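Local atomic coordinates of protein CbbY (Rhodobacter sphaeroides, PDB entry 4UAS), a protein that hydrolyses the Rubisco inhibitor xylulose-1,5-bisphosphate to xylulose 5-phosphate and phosphate as a selective, magnesium-dependent sugar phosphatase. Residues R94-A107 against D212-D224. Numbering follows the deposited sequence.
Sequences RPGIADLIAEAKRA and DSFAELGGLAGLD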
loop_
_atom_site.group_PDB
_atom_site.type_symbol
_atom_site.label_atom_id
_atom_site.label_comp_id
_atom_site.label_asym_id
_atom_site.label_seq_id
_atom_site.Cartn_x
_atom_site.Cartn_y
_atom_site.Cartn_z
ATOM N N ARG A 94 -9.967 4.028 -5.315
ATOM C CA ARG A 94 -10.496 5.108 -4.520
ATOM C C ARG A 94 -10.870 6.296 -5.426
ATOM O O ARG A 94 -10.226 6.548 -6.452
ATOM C CB ARG A 94 -9.515 5.535 -3.452
ATOM C CG ARG A 94 -9.374 4.490 -2.337
ATOM C CD ARG A 94 -8.633 5.049 -1.110
ATOM N NE ARG A 94 -9.396 6.121 -0.473
ATOM C CZ ARG A 94 -8.902 6.950 0.413
ATOM N NH1 ARG A 94 -7.651 6.828 0.857
ATOM N NH2 ARG A 94 -9.666 7.974 0.853
ATOM N N PRO A 95 -11.878 7.065 -5.025
ATOM C CA PRO A 95 -12.221 8.247 -5.782
ATOM C C PRO A 95 -11.035 9.162 -6.034
ATOM O O PRO A 95 -10.209 9.413 -5.140
ATOM C CB PRO A 95 -13.280 8.946 -4.974
ATOM C CG PRO A 95 -13.886 7.866 -4.130
ATOM C CD PRO A 95 -12.800 6.874 -3.895
ATOM N N GLY A 96 -10.947 9.679 -7.258
ATOM C CA GLY A 96 -9.921 10.612 -7.639
ATOM C C GLY A 96 -8.638 9.998 -8.225
ATOM O O GLY A 96 -7.841 10.686 -8.825
ATOM N N ILE A 97 -8.387 8.727 -7.922
ATOM C CA ILE A 97 -7.119 8.114 -8.289
ATOM C C ILE A 97 -6.964 7.899 -9.810
ATOM O O ILE A 97 -5.961 8.315 -10.414
ATOM C CB ILE A 97 -6.953 6.764 -7.532
ATOM C CG1 ILE A 97 -6.758 6.930 -6.002
ATOM C CG2 ILE A 97 -5.853 5.917 -8.165
ATOM C CD1 ILE A 97 -5.481 7.661 -5.657
ATOM N N ALA A 98 -7.977 7.347 -10.423
ATOM C CA ALA A 98 -7.946 7.175 -11.865
ATOM C C ALA A 98 -7.804 8.515 -12.592
ATOM O O ALA A 98 -7.007 8.631 -13.551
ATOM C CB ALA A 98 -9.188 6.415 -12.387
ATOM N N ASP A 99 -8.548 9.535 -12.169
ATOM C CA ASP A 99 -8.463 10.878 -12.820
ATOM C C ASP A 99 -7.064 11.473 -12.673
ATOM O O ASP A 99 -6.553 12.060 -13.628
ATOM C CB ASP A 99 -9.471 11.792 -12.215
ATOM C CG ASP A 99 -10.895 11.394 -12.543
ATOM O OD1 ASP A 99 -11.109 10.644 -13.505
ATOM O OD2 ASP A 99 -11.801 11.923 -11.864
ATOM N N LEU A 100 -6.443 11.382 -11.500
ATOM C CA LEU A 100 -5.118 11.928 -11.296
ATOM C C LEU A 100 -4.101 11.202 -12.217
ATOM O O LEU A 100 -3.243 11.855 -12.813
ATOM C CB LEU A 100 -4.711 11.801 -9.850
ATOM C CG LEU A 100 -3.340 12.393 -9.533
ATOM C CD1 LEU A 100 -3.355 13.849 -9.740
ATOM C CD2 LEU A 100 -2.921 12.041 -8.102
ATOM N N ILE A 101 -4.193 9.870 -12.282
ATOM C CA ILE A 101 -3.219 9.138 -13.080
ATOM C C ILE A 101 -3.375 9.507 -14.534
ATOM O O ILE A 101 -2.383 9.675 -15.253
ATOM C CB ILE A 101 -3.351 7.658 -12.785
ATOM C CG1 ILE A 101 -2.748 7.395 -11.390
ATOM C CG2 ILE A 101 -2.666 6.774 -13.856
ATOM C CD1 ILE A 101 -2.965 6.012 -10.807
ATOM N N ALA A 102 -4.597 9.664 -14.994
ATOM C CA ALA A 102 -4.791 10.029 -16.424
ATOM C C ALA A 102 -4.275 11.393 -16.701
ATOM O O ALA A 102 -3.644 11.594 -17.751
ATOM C CB ALA A 102 -6.247 9.946 -16.742
ATOM N N GLU A 103 -4.508 12.365 -15.834
ATOM C CA GLU A 103 -3.995 13.699 -15.988
ATOM C C GLU A 103 -2.460 13.708 -15.983
ATOM O O GLU A 103 -1.835 14.420 -16.770
ATOM C CB GLU A 103 -4.499 14.600 -14.902
ATOM C CG GLU A 103 -4.274 16.054 -15.178
ATOM C CD GLU A 103 -4.719 16.969 -14.041
ATOM O OE1 GLU A 103 -5.300 16.447 -13.072
ATOM O OE2 GLU A 103 -4.476 18.202 -14.111
ATOM N N ALA A 104 -1.868 12.944 -15.077
ATOM C CA ALA A 104 -0.432 12.836 -14.993
ATOM C C ALA A 104 0.172 12.281 -16.278
ATOM O O ALA A 104 1.160 12.812 -16.798
ATOM C CB ALA A 104 -0.044 12.007 -13.805
ATOM N N LYS A 105 -0.445 11.266 -16.829
ATOM C CA LYS A 105 0.055 10.692 -18.053
ATOM C C LYS A 105 -0.055 11.694 -19.206
ATOM O O LYS A 105 0.879 11.848 -20.011
ATOM C CB LYS A 105 -0.693 9.434 -18.373
ATOM C CG LYS A 105 -0.233 8.284 -17.511
ATOM C CD LYS A 105 -0.983 6.982 -17.724
ATOM C CE LYS A 105 -0.471 5.818 -16.863
ATOM N NZ LYS A 105 0.856 5.377 -17.338
ATOM N N ARG A 106 -1.129 12.455 -19.254
ATOM C CA ARG A 106 -1.226 13.504 -20.301
ATOM C C ARG A 106 -0.128 14.569 -20.169
ATOM O O ARG A 106 0.337 15.110 -21.218
ATOM C CB ARG A 106 -2.568 14.224 -20.259
ATOM C CG ARG A 106 -3.748 13.353 -20.686
ATOM C CD ARG A 106 -4.992 14.234 -20.922
ATOM N NE ARG A 106 -5.586 14.759 -19.680
ATOM C CZ ARG A 106 -6.411 14.093 -18.845
ATOM N NH1 ARG A 106 -6.790 12.861 -19.095
ATOM N NH2 ARG A 106 -6.875 14.690 -17.770
ATOM N N ALA A 107 0.291 14.864 -18.957
ATOM C CA ALA A 107 1.340 15.813 -18.677
ATOM C C ALA A 107 2.741 15.254 -18.744
ATOM O O ALA A 107 3.697 16.019 -18.579
ATOM C CB ALA A 107 1.104 16.486 -17.340
ATOM N N ASP A 212 -10.239 14.317 2.940
ATOM C CA ASP A 212 -11.205 13.271 3.085
ATOM C C ASP A 212 -11.294 12.330 1.914
ATOM O O ASP A 212 -11.701 11.168 2.047
ATOM C CB ASP A 212 -12.606 13.869 3.363
ATOM C CG ASP A 212 -12.776 14.504 4.736
ATOM O OD1 ASP A 212 -11.969 14.238 5.626
ATOM O OD2 ASP A 212 -13.760 15.275 4.894
ATOM N N SER A 213 -10.915 12.806 0.723
ATOM C CA SER A 213 -10.929 12.027 -0.485
ATOM C C SER A 213 -9.865 12.542 -1.433
ATOM O O SER A 213 -9.692 13.745 -1.530
ATOM C CB SER A 213 -12.275 12.194 -1.205
ATOM O OG SER A 213 -12.287 11.512 -2.459
ATOM N N PHE A 214 -9.187 11.638 -2.159
ATOM C CA PHE A 214 -8.296 12.078 -3.232
ATOM C C PHE A 214 -9.035 12.822 -4.374
ATOM O O PHE A 214 -8.396 13.515 -5.154
ATOM C CB PHE A 214 -7.405 10.983 -3.763
ATOM C CG PHE A 214 -6.427 10.457 -2.716
ATOM C CD1 PHE A 214 -5.423 11.257 -2.224
ATOM C CD2 PHE A 214 -6.485 9.143 -2.293
ATOM C CE1 PHE A 214 -4.502 10.760 -1.360
ATOM C CE2 PHE A 214 -5.556 8.646 -1.413
ATOM C CZ PHE A 214 -4.568 9.465 -0.885
ATOM N N ALA A 215 -10.356 12.707 -4.451
ATOM C CA ALA A 215 -11.155 13.461 -5.443
ATOM C C ALA A 215 -11.102 14.917 -5.081
ATOM O O ALA A 215 -11.484 15.699 -5.956
ATOM C CB ALA A 215 -12.566 12.948 -5.498
ATOM N N GLU A 216 -10.652 15.317 -3.884
ATOM C CA GLU A 216 -10.541 16.717 -3.475
ATOM C C GLU A 216 -9.218 17.310 -3.876
ATOM O O GLU A 216 -8.931 18.462 -3.562
ATOM C CB GLU A 216 -10.768 16.861 -2.005
ATOM C CG GLU A 216 -12.135 16.411 -1.566
ATOM C CD GLU A 216 -12.328 16.221 -0.050
ATOM O OE1 GLU A 216 -11.401 16.047 0.709
ATOM O OE2 GLU A 216 -13.456 16.020 0.367
ATOM N N LEU A 217 -8.342 16.539 -4.524
ATOM C CA LEU A 217 -7.027 17.080 -4.904
ATOM C C LEU A 217 -7.143 18.300 -5.791
ATOM O O LEU A 217 -6.338 19.213 -5.644
ATOM C CB LEU A 217 -6.235 16.031 -5.617
ATOM C CG LEU A 217 -5.431 15.202 -4.672
ATOM C CD1 LEU A 217 -4.816 14.020 -5.399
ATOM C CD2 LEU A 217 -4.295 16.046 -4.065
ATOM N N GLY A 218 -8.101 18.237 -6.750
ATOM C CA GLY A 218 -8.252 19.353 -7.659
ATOM C C GLY A 218 -7.217 19.375 -8.767
ATOM O O GLY A 218 -6.854 20.446 -9.315
ATOM N N GLY A 219 -6.785 18.194 -9.149
ATOM C CA GLY A 219 -5.869 18.105 -10.298
ATOM C C GLY A 219 -4.406 18.214 -9.898
ATOM O O GLY A 219 -4.006 18.285 -8.705
ATOM N N LEU A 220 -3.550 18.246 -10.919
ATOM C CA LEU A 220 -2.113 18.266 -10.677
ATOM C C LEU A 220 -1.695 19.483 -9.889
ATOM O O LEU A 220 -0.781 19.416 -9.086
ATOM C CB LEU A 220 -1.338 18.196 -12.016
ATOM C CG LEU A 220 -1.362 16.848 -12.764
ATOM C CD1 LEU A 220 -0.750 16.998 -14.197
ATOM C CD2 LEU A 220 -0.665 15.728 -12.002
ATOM N N ALA A 221 -2.388 20.644 -10.088
ATOM C CA ALA A 221 -2.012 21.845 -9.312
ATOM C C ALA A 221 -2.190 21.652 -7.831
ATOM O O ALA A 221 -1.522 22.286 -7.021
ATOM C CB ALA A 221 -2.754 23.102 -9.766
ATOM N N GLY A 222 -3.118 20.731 -7.464
ATOM C CA GLY A 222 -3.322 20.372 -6.071
ATOM C C GLY A 222 -2.178 19.655 -5.436
ATOM O O GLY A 222 -2.143 19.514 -4.214
ATOM N N LEU A 223 -1.228 19.203 -6.244
ATOM C CA LEU A 223 0.011 18.595 -5.781
ATOM C C LEU A 223 1.133 19.556 -5.557
ATOM O O LEU A 223 2.179 19.154 -5.036
ATOM C CB LEU A 223 0.480 17.486 -6.750
ATOM C CG LEU A 223 -0.503 16.382 -7.031
ATOM C CD1 LEU A 223 0.030 15.492 -8.109
ATOM C CD2 LEU A 223 -0.801 15.589 -5.756
ATOM N N ASP A 224 0.952 20.803 -5.941
ATOM C CA ASP A 224 2.044 21.825 -5.880
ATOM C C ASP A 224 2.062 22.584 -4.529
ATOM O O ASP A 224 1.183 22.430 -3.728
ATOM C CB ASP A 224 1.890 22.873 -7.003
ATOM C CG ASP A 224 2.073 22.293 -8.393
ATOM O OD1 ASP A 224 2.935 21.401 -8.515
ATOM O OD2 ASP A 224 1.397 22.744 -9.353
HETATM O O HOH W 1 -10.095 8.984 -2.433
HETATM O O HOH W 2 -7.699 13.346 -7.870
HETATM O O HOH W 3 -4.172 20.544 -12.456
#
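Pro95 and Gly96 are tied to Phe214 through two waters: one lies 2.7 Å from Pro95 O, donating to it, and accepts from Phe214 N; the other donates to both Gly96 O and Phe214 O. Leu220 N lies 3.3 Å from both Glu103 OE1 and Glu103 OE2, two weak hydrogen bonds, nearly straight to OE2 (174°) and bent to OE1 (128°). Glu103 CG stands anti to the backbone N (chi1 -166°) with the chain extended beyond, which carries the carboxylate to this turn. A third water donates to Glu103 OE2 and accepts from Ala221 N. With an alanine in place of Glu103, Leu220 N would probably lose its carboxylate partner and the leucine side chain its neighbours CG and CD. In this HAD-type phosphatase the contact joins helix 97-107, packed on the parallel sheet, to the loop following edge strand 209-210. Phe214 CD2 lies over one guanidinium face of Arg94, off-centre; Arg94, whose side chain is about 8 Å from the magnesium ion, bonds through NH1 to Gly11 O and Ser194 O. Ile97 CD1 lies 3.8 Å from Phe214 CD2. A CB on Gly96 would run into Phe214 C and Ala215 N. Leu100 splits its methyls, CD2 to Leu217 CD1 and CD1 to Leu220 and Leu223, while Leu220 CD1 meets Ala107 CB at 3.7 Å.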